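Local structure of IMC sub-compartment protein ISP3 (Toxoplasma gondii, 4CHJ) at residues D36-R41 / A134-S139; N40-G45 / F126-I131. The protein is a sub-compartment protein of the parasite's inner membrane complex that adopts a pleckstrin homology fold and belongs to a protein family critical for parasite replication. All blocks are in the same frame, centred on the assembly; numbering follows the deposited sequence.

Contact 1 (D36-R41 / A134-S139)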
ATOM      1  N   ASP A  36     -13.734  -0.199  -6.246  1.00 61.21           N
ATOM      2  CA  ASP A  36     -13.933  -1.172  -7.330  1.00 56.06           C
ATOM      3  C   ASP A  36     -13.133  -0.784  -8.566  1.00 55.46           C
ATOM      4  O   ASP A  36     -12.549  -1.647  -9.247  1.00 56.19           O
ATOM      5  CB  ASP A  36     -15.420  -1.256  -7.707  1.00 67.83           C
ATOM      6  CG  ASP A  36     -16.244  -2.008  -6.694  1.00 63.50           C
ATOM      7  OD1 ASP A  36     -15.668  -2.700  -5.828  1.00 61.81           O
ATOM      8  OD2 ASP A  36     -17.487  -1.908  -6.774  1.00 78.26           O
ATOM      9  N   ASN A  37     -13.150   0.514  -8.882  1.00 54.52           N
ATOM     10  CA  ASN A  37     -12.277   1.065  -9.929  1.00 62.67           C
ATOM     11  C   ASN A  37     -10.763   0.873  -9.613  1.00 58.03           C
ATOM     12  O   ASN A  37     -10.021   0.283 -10.396  1.00 58.22           O
ATOM     13  CB  ASN A  37     -12.568   2.550 -10.127  1.00 65.24           C
ATOM     14  CG  ASN A  37     -11.698   3.169 -11.214  1.00 79.75           C
ATOM     15  OD1 ASN A  37     -11.734   2.739 -12.370  1.00 92.64           O
ATOM     16  ND2 ASN A  37     -10.890   4.163 -10.841  1.00 80.22           N
ATOM     17  N   TRP A  38     -10.328   1.384  -8.466  1.00 49.68           N
ATOM     18  CA  TRP A  38      -8.999   1.107  -7.983  1.00 48.46           C
ATOM     19  C   TRP A  38      -8.662  -0.384  -8.207  1.00 49.55           C
ATOM     20  O   TRP A  38      -7.695  -0.723  -8.916  1.00 47.94           O
ATOM     21  CB  TRP A  38      -8.875   1.503  -6.507  1.00 53.15           C
ATOM     22  CG  TRP A  38      -7.483   1.410  -6.017  1.00 53.74           C
ATOM     23  CD1 TRP A  38      -6.496   2.340  -6.166  1.00 55.49           C
ATOM     24  CD2 TRP A  38      -6.892   0.294  -5.393  1.00 51.71           C
ATOM     25  NE1 TRP A  38      -5.327   1.872  -5.653  1.00 56.36           N
ATOM     26  CE2 TRP A  38      -5.538   0.607  -5.174  1.00 58.93           C
ATOM     27  CE3 TRP A  38      -7.376  -0.946  -4.973  1.00 56.57           C
ATOM     28  CZ2 TRP A  38      -4.666  -0.270  -4.540  1.00 56.35           C
ATOM     29  CZ3 TRP A  38      -6.512  -1.817  -4.359  1.00 57.52           C
ATOM     30  CH2 TRP A  38      -5.164  -1.477  -4.147  1.00 60.15           C
ATOM     31  N   MET A  39      -9.501  -1.271  -7.696  1.00 49.45           N
ATOM     32  CA  MET A  39      -9.192  -2.694  -7.724  1.00 49.93           C
ATOM     33  C   MET A  39      -9.021  -3.229  -9.141  1.00 49.68           C
ATOM     34  O   MET A  39      -8.159  -4.061  -9.392  1.00 61.85           O
ATOM     35  CB  MET A  39     -10.274  -3.484  -6.998  1.00 51.77           C
ATOM     36  CG  MET A  39      -9.922  -4.943  -6.778  1.00 59.99           C
ATOM     37  SD  MET A  39      -8.633  -5.160  -5.541  1.00 66.96           S
ATOM     38  CE  MET A  39      -8.170  -6.856  -5.855  1.00 70.38           C
ATOM     39  N   ASN A  40      -9.850  -2.758 -10.062  1.00 59.01           N
ATOM     40  CA  ASN A  40      -9.787  -3.199 -11.457  1.00 61.43           C
ATOM     41  C   ASN A  40      -8.522  -2.774 -12.141  1.00 53.61           C
ATOM     42  O   ASN A  40      -7.872  -3.578 -12.800  1.00 57.46           O
ATOM     43  CB  ASN A  40     -10.978  -2.655 -12.250  1.00 69.82           C
ATOM     44  CG  ASN A  40     -12.202  -3.538 -12.123  1.00 84.93           C
ATOM     45  OD1 ASN A  40     -12.106  -4.777 -12.206  1.00 87.02           O
ATOM     46  ND2 ASN A  40     -13.359  -2.920 -11.882  1.00 84.36           N
ATOM     47  N   ARG A  41      -8.194  -1.492 -12.010  1.00 48.79           N
ATOM     48  CA  ARG A  41      -6.919  -0.957 -12.501  1.00 52.86           C
ATOM     49  C   ARG A  41      -5.671  -1.716 -12.070  1.00 52.49           C
ATOM     50  O   ARG A  41      -4.810  -2.046 -12.905  1.00 54.57           O
ATOM     51  CB  ARG A  41      -6.780   0.488 -12.092  1.00 51.32           C
ATOM     52  CG  ARG A  41      -7.609   1.377 -12.967  1.00 55.62           C
ATOM     53  CD  ARG A  41      -7.217   2.814 -12.821  1.00 59.72           C
ATOM     54  NE  ARG A  41      -7.775   3.380 -11.602  1.00 66.15           N
ATOM     55  CZ  ARG A  41      -7.058   3.954 -10.644  1.00 60.72           C
ATOM     56  NH1 ARG A  41      -5.733   4.037 -10.742  1.00 62.74           N
ATOM     57  NH2 ARG A  41      -7.679   4.481  -9.600  1.00 59.31           N
ATOM     58  N   ALA A 134      -4.850   6.053  -2.604  1.00 50.90           N
ATOM     59  CA  ALA A 134      -4.046   5.699  -1.440  1.00 48.59           C
ATOM     60  C   ALA A 134      -4.964   5.077  -0.416  1.00 49.18           C
ATOM     61  O   ALA A 134      -4.658   4.048   0.164  1.00 51.55           O
ATOM     62  CB  ALA A 134      -3.376   6.935  -0.869  1.00 41.44           C
ATOM     63  N   GLN A 135      -6.132   5.679  -0.255  1.00 49.89           N
ATOM     64  CA  GLN A 135      -7.101   5.206   0.714  1.00 52.76           C
ATOM     65  C   GLN A 135      -7.719   3.872   0.307  1.00 50.34           C
ATOM     66  O   GLN A 135      -8.040   3.058   1.169  1.00 53.92           O
ATOM     67  CB  GLN A 135      -8.169   6.268   0.942  1.00 63.05           C
ATOM     68  CG  GLN A 135      -7.574   7.577   1.439  1.00 64.86           C
ATOM     69  CD  GLN A 135      -8.600   8.524   2.017  1.00 68.80           C
ATOM     70  OE1 GLN A 135      -9.781   8.471   1.676  1.00 69.30           O
ATOM     71  NE2 GLN A 135      -8.140   9.433   2.865  1.00 67.91           N
ATOM     72  N   CYS A 136      -7.781   3.604  -0.993  1.00 49.90           N
ATOM     73  CA  CYS A 136      -8.153   2.273  -1.484  1.00 50.18           C
ATOM     74  C   CYS A 136      -7.107   1.222  -1.181  1.00 48.71           C
ATOM     75  O   CYS A 136      -7.436   0.068  -0.874  1.00 50.74           O
ATOM     76  CB  CYS A 136      -8.395   2.300  -2.993  1.00 51.31           C
ATOM     77  SG  CYS A 136      -9.882   3.212  -3.452  1.00 54.50           S
ATOM     78  N   PHE A 137      -5.839   1.576  -1.342  1.00 46.70           N
ATOM     79  CA  PHE A 137      -4.781   0.613  -1.097  1.00 40.72           C
ATOM     80  C   PHE A 137      -4.791   0.299   0.389  1.00 36.94           C
ATOM     81  O   PHE A 137      -4.734  -0.867   0.798  1.00 38.89           O
ATOM     82  CB  PHE A 137      -3.464   1.187  -1.555  1.00 45.21           C
ATOM     83  CG  PHE A 137      -2.313   0.273  -1.372  1.00 46.66           C
ATOM     84  CD1 PHE A 137      -2.232  -0.901  -2.070  1.00 48.61           C
ATOM     85  CD2 PHE A 137      -1.282   0.605  -0.498  1.00 51.71           C
ATOM     86  CE1 PHE A 137      -1.164  -1.753  -1.887  1.00 50.07           C
ATOM     87  CE2 PHE A 137      -0.202  -0.236  -0.331  1.00 48.09           C
ATOM     88  CZ  PHE A 137      -0.141  -1.408  -1.033  1.00 46.14           C
ATOM     89  N   VAL A 138      -5.051   1.323   1.194  1.00 36.59           N
ATOM     90  CA  VAL A 138      -5.202   1.125   2.632  1.00 44.49           C
ATOM     91  C   VAL A 138      -6.323   0.089   2.959  1.00 47.74           C
ATOM     92  O   VAL A 138      -6.132  -0.831   3.781  1.00 51.45           O
ATOM     93  CB  VAL A 138      -5.438   2.476   3.376  1.00 48.17           C
ATOM     94  CG1 VAL A 138      -5.786   2.239   4.842  1.00 49.26           C
ATOM     95  CG2 VAL A 138      -4.197   3.357   3.313  1.00 51.99           C
ATOM     96  N   SER A 139      -7.458   0.204   2.283  1.00 52.69           N
ATOM     97  CA  SER A 139      -8.588  -0.696   2.533  1.00 53.10           C
ATOM     98  C   SER A 139      -8.290  -2.080   2.019  1.00 45.82           C
ATOM     99  O   SER A 139      -8.638  -3.064   2.655  1.00 52.66           O
ATOM    100  CB  SER A 139      -9.849  -0.158   1.881  1.00 54.04           C
ATOM    101  OG  SER A 139     -10.340   0.929   2.637  1.00 66.96           O
TER

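Contact 2 (N40-G45 / F126-I131)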
ATOM      1  N   ASN A  40      -9.850  -2.758 -10.062  1.00 59.01           N
ATOM      2  CA  ASN A  40      -9.787  -3.199 -11.457  1.00 61.43           C
ATOM      3  C   ASN A  40      -8.522  -2.774 -12.141  1.00 53.61           C
ATOM      4  O   ASN A  40      -7.872  -3.578 -12.800  1.00 57.46           O
ATOM      5  CB  ASN A  40     -10.978  -2.655 -12.250  1.00 69.82           C
ATOM      6  CG  ASN A  40     -12.202  -3.538 -12.123  1.00 84.93           C
ATOM      7  OD1 ASN A  40     -12.106  -4.777 -12.206  1.00 87.02           O
ATOM      8  ND2 ASN A  40     -13.359  -2.920 -11.882  1.00 84.36           N
ATOM      9  N   ARG A  41      -8.194  -1.492 -12.010  1.00 48.79           N
ATOM     10  CA  ARG A  41      -6.919  -0.957 -12.501  1.00 52.86           C
ATOM     11  C   ARG A  41      -5.671  -1.716 -12.070  1.00 52.49           C
ATOM     12  O   ARG A  41      -4.810  -2.046 -12.905  1.00 54.57           O
ATOM     13  CB  ARG A  41      -6.780   0.488 -12.092  1.00 51.32           C
ATOM     14  CG  ARG A  41      -7.609   1.377 -12.967  1.00 55.62           C
ATOM     15  CD  ARG A  41      -7.217   2.814 -12.821  1.00 59.72           C
ATOM     16  NE  ARG A  41      -7.775   3.380 -11.602  1.00 66.15           N
ATOM     17  CZ  ARG A  41      -7.058   3.954 -10.644  1.00 60.72           C
ATOM     18  NH1 ARG A  41      -5.733   4.037 -10.742  1.00 62.74           N
ATOM     19  NH2 ARG A  41      -7.679   4.481  -9.600  1.00 59.31           N
ATOM     20  N   TYR A  42      -5.559  -1.994 -10.776  1.00 56.60           N
ATOM     21  CA  TYR A  42      -4.315  -2.578 -10.242  1.00 53.12           C
ATOM     22  C   TYR A  42      -4.261  -4.092 -10.396  1.00 56.86           C
ATOM     23  O   TYR A  42      -3.174  -4.677 -10.472  1.00 59.52           O
ATOM     24  CB  TYR A  42      -4.089  -2.130  -8.790  1.00 52.42           C
ATOM     25  CG  TYR A  42      -3.538  -0.709  -8.750  1.00 58.17           C
ATOM     26  CD1 TYR A  42      -2.193  -0.459  -9.043  1.00 58.54           C
ATOM     27  CD2 TYR A  42      -4.380   0.387  -8.560  1.00 54.51           C
ATOM     28  CE1 TYR A  42      -1.695   0.836  -9.086  1.00 53.45           C
ATOM     29  CE2 TYR A  42      -3.885   1.689  -8.595  1.00 58.58           C
ATOM     30  CZ  TYR A  42      -2.542   1.904  -8.864  1.00 52.86           C
ATOM     31  OH  TYR A  42      -2.049   3.184  -8.894  1.00 52.57           O
ATOM     32  N   GLU A  43      -5.428  -4.724 -10.497  1.00 59.45           N
ATOM     33  CA  GLU A  43      -5.495  -6.115 -10.954  1.00 60.98           C
ATOM     34  C   GLU A  43      -4.990  -6.213 -12.392  1.00 58.32           C
ATOM     35  O   GLU A  43      -4.302  -7.177 -12.760  1.00 54.18           O
ATOM     36  CB  GLU A  43      -6.929  -6.649 -10.854  1.00 65.75           C
ATOM     37  CG  GLU A  43      -7.301  -7.129  -9.455  1.00 71.95           C
ATOM     38  CD  GLU A  43      -8.743  -7.629  -9.341  1.00 73.48           C
ATOM     39  OE1 GLU A  43      -9.612  -7.174 -10.126  1.00 73.18           O
ATOM     40  OE2 GLU A  43      -9.007  -8.463  -8.438  1.00 66.62           O
ATOM     41  N   ALA A  44      -5.301  -5.190 -13.191  1.00 56.00           N
ATOM     42  CA  ALA A  44      -4.746  -5.066 -14.541  1.00 58.64           C
ATOM     43  C   ALA A  44      -3.257  -4.721 -14.501  1.00 60.12           C
ATOM     44  O   ALA A  44      -2.503  -5.072 -15.404  1.00 61.98           O
ATOM     45  CB  ALA A  44      -5.506  -4.001 -15.330  1.00 58.35           C
ATOM     46  N   GLY A  45      -2.839  -4.028 -13.455  1.00 61.45           N
ATOM     47  CA  GLY A  45      -1.503  -3.474 -13.420  1.00 58.84           C
ATOM     48  C   GLY A  45      -1.567  -1.991 -13.656  1.00 59.82           C
ATOM     49  O   GLY A  45      -2.025  -1.535 -14.697  1.00 67.02           O
ATOM     50  N   PHE A 126       4.485   2.983  -0.386  1.00 42.47           N
ATOM     51  CA  PHE A 126       3.968   3.285  -1.730  1.00 42.23           C
ATOM     52  C   PHE A 126       3.319   4.672  -1.722  1.00 43.95           C
ATOM     53  O   PHE A 126       2.631   5.030  -0.784  1.00 49.04           O
ATOM     54  CB  PHE A 126       2.901   2.254  -2.129  1.00 39.62           C
ATOM     55  CG  PHE A 126       3.444   0.872  -2.398  1.00 41.69           C
ATOM     56  CD1 PHE A 126       4.816   0.621  -2.405  1.00 40.74           C
ATOM     57  CD2 PHE A 126       2.583  -0.173  -2.666  1.00 41.42           C
ATOM     58  CE1 PHE A 126       5.303  -0.646  -2.671  1.00 45.45           C
ATOM     59  CE2 PHE A 126       3.066  -1.436  -2.946  1.00 42.57           C
ATOM     60  CZ  PHE A 126       4.433  -1.671  -2.952  1.00 44.81           C
ATOM     61  N   SER A 127       3.556   5.429  -2.780  1.00 44.42           N
ATOM     62  CA  SER A 127       2.904   6.693  -3.009  1.00 48.03           C
ATOM     63  C   SER A 127       1.998   6.584  -4.246  1.00 47.07           C
ATOM     64  O   SER A 127       2.419   6.096  -5.306  1.00 44.23           O
ATOM     65  CB  SER A 127       3.938   7.787  -3.230  1.00 48.91           C
ATOM     66  OG  SER A 127       3.299   9.042  -3.402  1.00 51.22           O
ATOM     67  N   PHE A 128       0.738   6.977  -4.084  1.00 45.60           N
ATOM     68  CA  PHE A 128      -0.264   6.785  -5.146  1.00 42.57           C
ATOM     69  C   PHE A 128      -0.615   8.104  -5.766  1.00 48.10           C
ATOM     70  O   PHE A 128      -0.285   9.170  -5.217  1.00 49.11           O
ATOM     71  CB  PHE A 128      -1.526   6.103  -4.603  1.00 46.33           C
ATOM     72  CG  PHE A 128      -1.319   4.661  -4.269  1.00 45.24           C
ATOM     73  CD1 PHE A 128      -0.821   4.297  -3.022  1.00 43.49           C
ATOM     74  CD2 PHE A 128      -1.462   3.686  -5.250  1.00 38.56           C
ATOM     75  CE1 PHE A 128      -0.551   2.984  -2.740  1.00 38.98           C
ATOM     76  CE2 PHE A 128      -1.198   2.368  -4.967  1.00 41.54           C
ATOM     77  CZ  PHE A 128      -0.721   2.019  -3.719  1.00 43.54           C
ATOM     78  N   LYS A 129      -1.278   8.038  -6.926  1.00 50.35           N
ATOM     79  CA  LYS A 129      -1.372   9.194  -7.809  1.00 56.24           C
ATOM     80  C   LYS A 129      -2.325  10.236  -7.200  1.00 57.97           C
ATOM     81  O   LYS A 129      -2.190  11.425  -7.458  1.00 61.03           O
ATOM     82  CB  LYS A 129      -1.806   8.764  -9.213  1.00 61.27           C
ATOM     83  CG  LYS A 129      -1.857   9.907 -10.213  1.00 78.46           C
ATOM     84  CD  LYS A 129      -2.245   9.457 -11.625  1.00 84.40           C
ATOM     85  CE  LYS A 129      -2.307  10.641 -12.584  1.00 91.34           C
ATOM     86  NZ  LYS A 129      -2.686  10.207 -13.967  1.00110.82           N
ATOM     87  N   ASP A 130      -3.225   9.784  -6.323  1.00 56.76           N
ATOM     88  CA  ASP A 130      -4.103  10.679  -5.565  1.00 58.61           C
ATOM     89  C   ASP A 130      -4.541  10.033  -4.238  1.00 54.43           C
ATOM     90  O   ASP A 130      -4.257   8.861  -3.986  1.00 55.27           O
ATOM     91  CB  ASP A 130      -5.343  11.035  -6.406  1.00 63.82           C
ATOM     92  CG  ASP A 130      -6.191   9.815  -6.754  1.00 62.26           C
ATOM     93  OD1 ASP A 130      -6.208   8.851  -5.974  1.00 70.58           O
ATOM     94  OD2 ASP A 130      -6.836   9.817  -7.810  1.00 63.95           O
ATOM     95  N   ILE A 131      -5.290  10.787  -3.438  1.00 51.23           N
ATOM     96  CA  ILE A 131      -5.612  10.408  -2.067  1.00 56.40           C
ATOM     97  C   ILE A 131      -6.525   9.208  -2.054  1.00 59.96           C
ATOM     98  O   ILE A 131      -6.382   8.292  -1.236  1.00 60.00           O
ATOM     99  CB  ILE A 131      -6.320  11.552  -1.329  1.00 55.54           C
ATOM    100  CG1 ILE A 131      -5.449  12.807  -1.363  1.00 64.31           C
ATOM    101  CG2 ILE A 131      -6.601  11.149   0.109  1.00 59.21           C
ATOM    102  CD1 ILE A 131      -5.870  13.913  -0.407  1.00 66.18           C
TER

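Contact 1 (D36-R41 / A134-S139)
Within 36-41, Trp38 makes the contact, meeting Cys136 and Phe137 on helix 131-149; its broad indole can reach both. The indole swings away from the backbone nitrogen (chi1 -172°) and crosses the gap between the helices, presenting one face to the partner. Over the five-membered ring sits the beta carbon of Cys136, with Cys136 CB 3.3 Å from Trp38 CG; its approach, 22° off the ring normal, makes this a CH-pi contact. The sulfur stands further to the side: Cys136 SG lies 3.6 Å from Trp38 CB and views the same ring only obliquely. A small side chain with little polarity suits this place, since it lets the wide indole lie close against the helix; the CA atoms of Trp38 and Cys136 are 6.7 Å apart. In the pleckstrin homology fold a C-terminal helix packs over one end of the beta sandwich, and here the additional helix 32-44, which precedes the first strand of the seven-stranded sheet, lies against that helix. At the benzo end of the indole, Trp38 CZ2 comes within 3.5 Å of Phe137 CD1, part of an apolar ring suited to a buried position. The two rings meet rim to rim, their planes at 54°. Further along, Arg41 makes a salt bridge through NH2 to Asp133 of helix 131-149 and another through NH1 to Asp46 of strand 46-51.

Contact 2 (N40-G45 / F126-I131)
A chi1 of -78° at Tyr42 and of -71° at Phe128 sets each ring opposite its own carbonyl carbon, and from these positions the two side chains converge between helix 32-44 and the chain where strand 123-127 leads toward helix 131-149. The backbones stay well separated, with 11.4 Å between the CA atoms of Tyr42 and Phe128, and the two aromatic side chains span the distance between them. Phe128 turns an edge toward the face of the tyrosine in an offset edge-to-face pair, the planes nearly perpendicular at 83° and the centroids 5.9 Å apart. Contact falls at the phenol end: Tyr42 OH lies 3.7 Å from Phe128 CD2, near the plane of the phenylalanine ring, while Tyr42 CZ is 4.1 Å from Phe128 CE2. Tyrosine suits this place because its ring packs in the apolar interior while its hydroxyl hydrogen-bonds to the backbone O of Thr47 in strand 46-51, a bond that ties down the end of the ring and satisfies a buried polar atom. Phenylalanine, wholly apolar, is at home in the same interior.

On the helix side, Gly45 leaves the helical conformation with positive phi; at these backbone angles a beta carbon would press against the carbonyl O of Ala44, which suits glycine, and the chain passes directly into strand 46-51. On the other side, Asp130 is the N-cap of helix 131-149, its OD1 accepting a hydrogen bond from Asp133 N. The aromatic pair thus lies where strand 123-127, the last strand in the chain, gives way to the C-terminal helix characteristic of the pleckstrin homology fold.

Contacts 1 and 2 lie side by side, their centres about 6 Å apart and on the same side of the chain's centre. Both start from helix 32-44, whose residues Asn40 and Arg41 belong to both; their second segments follow in the reverse order, 126-131 before 134-139, because strand 123-127 runs on into helix 131-149. Phe137 bridges the two sites: its CG is 3.3 Å from Phe128 CZ, and its CZ is 3.4 Å from Phe126 CD2. Trp38 and Tyr42, one helical turn apart, also meet. A connected cluster of aromatic side chains therefore joins helix 32-44, the last strand in the chain and the C-terminal helix within one pleckstrin homology domain.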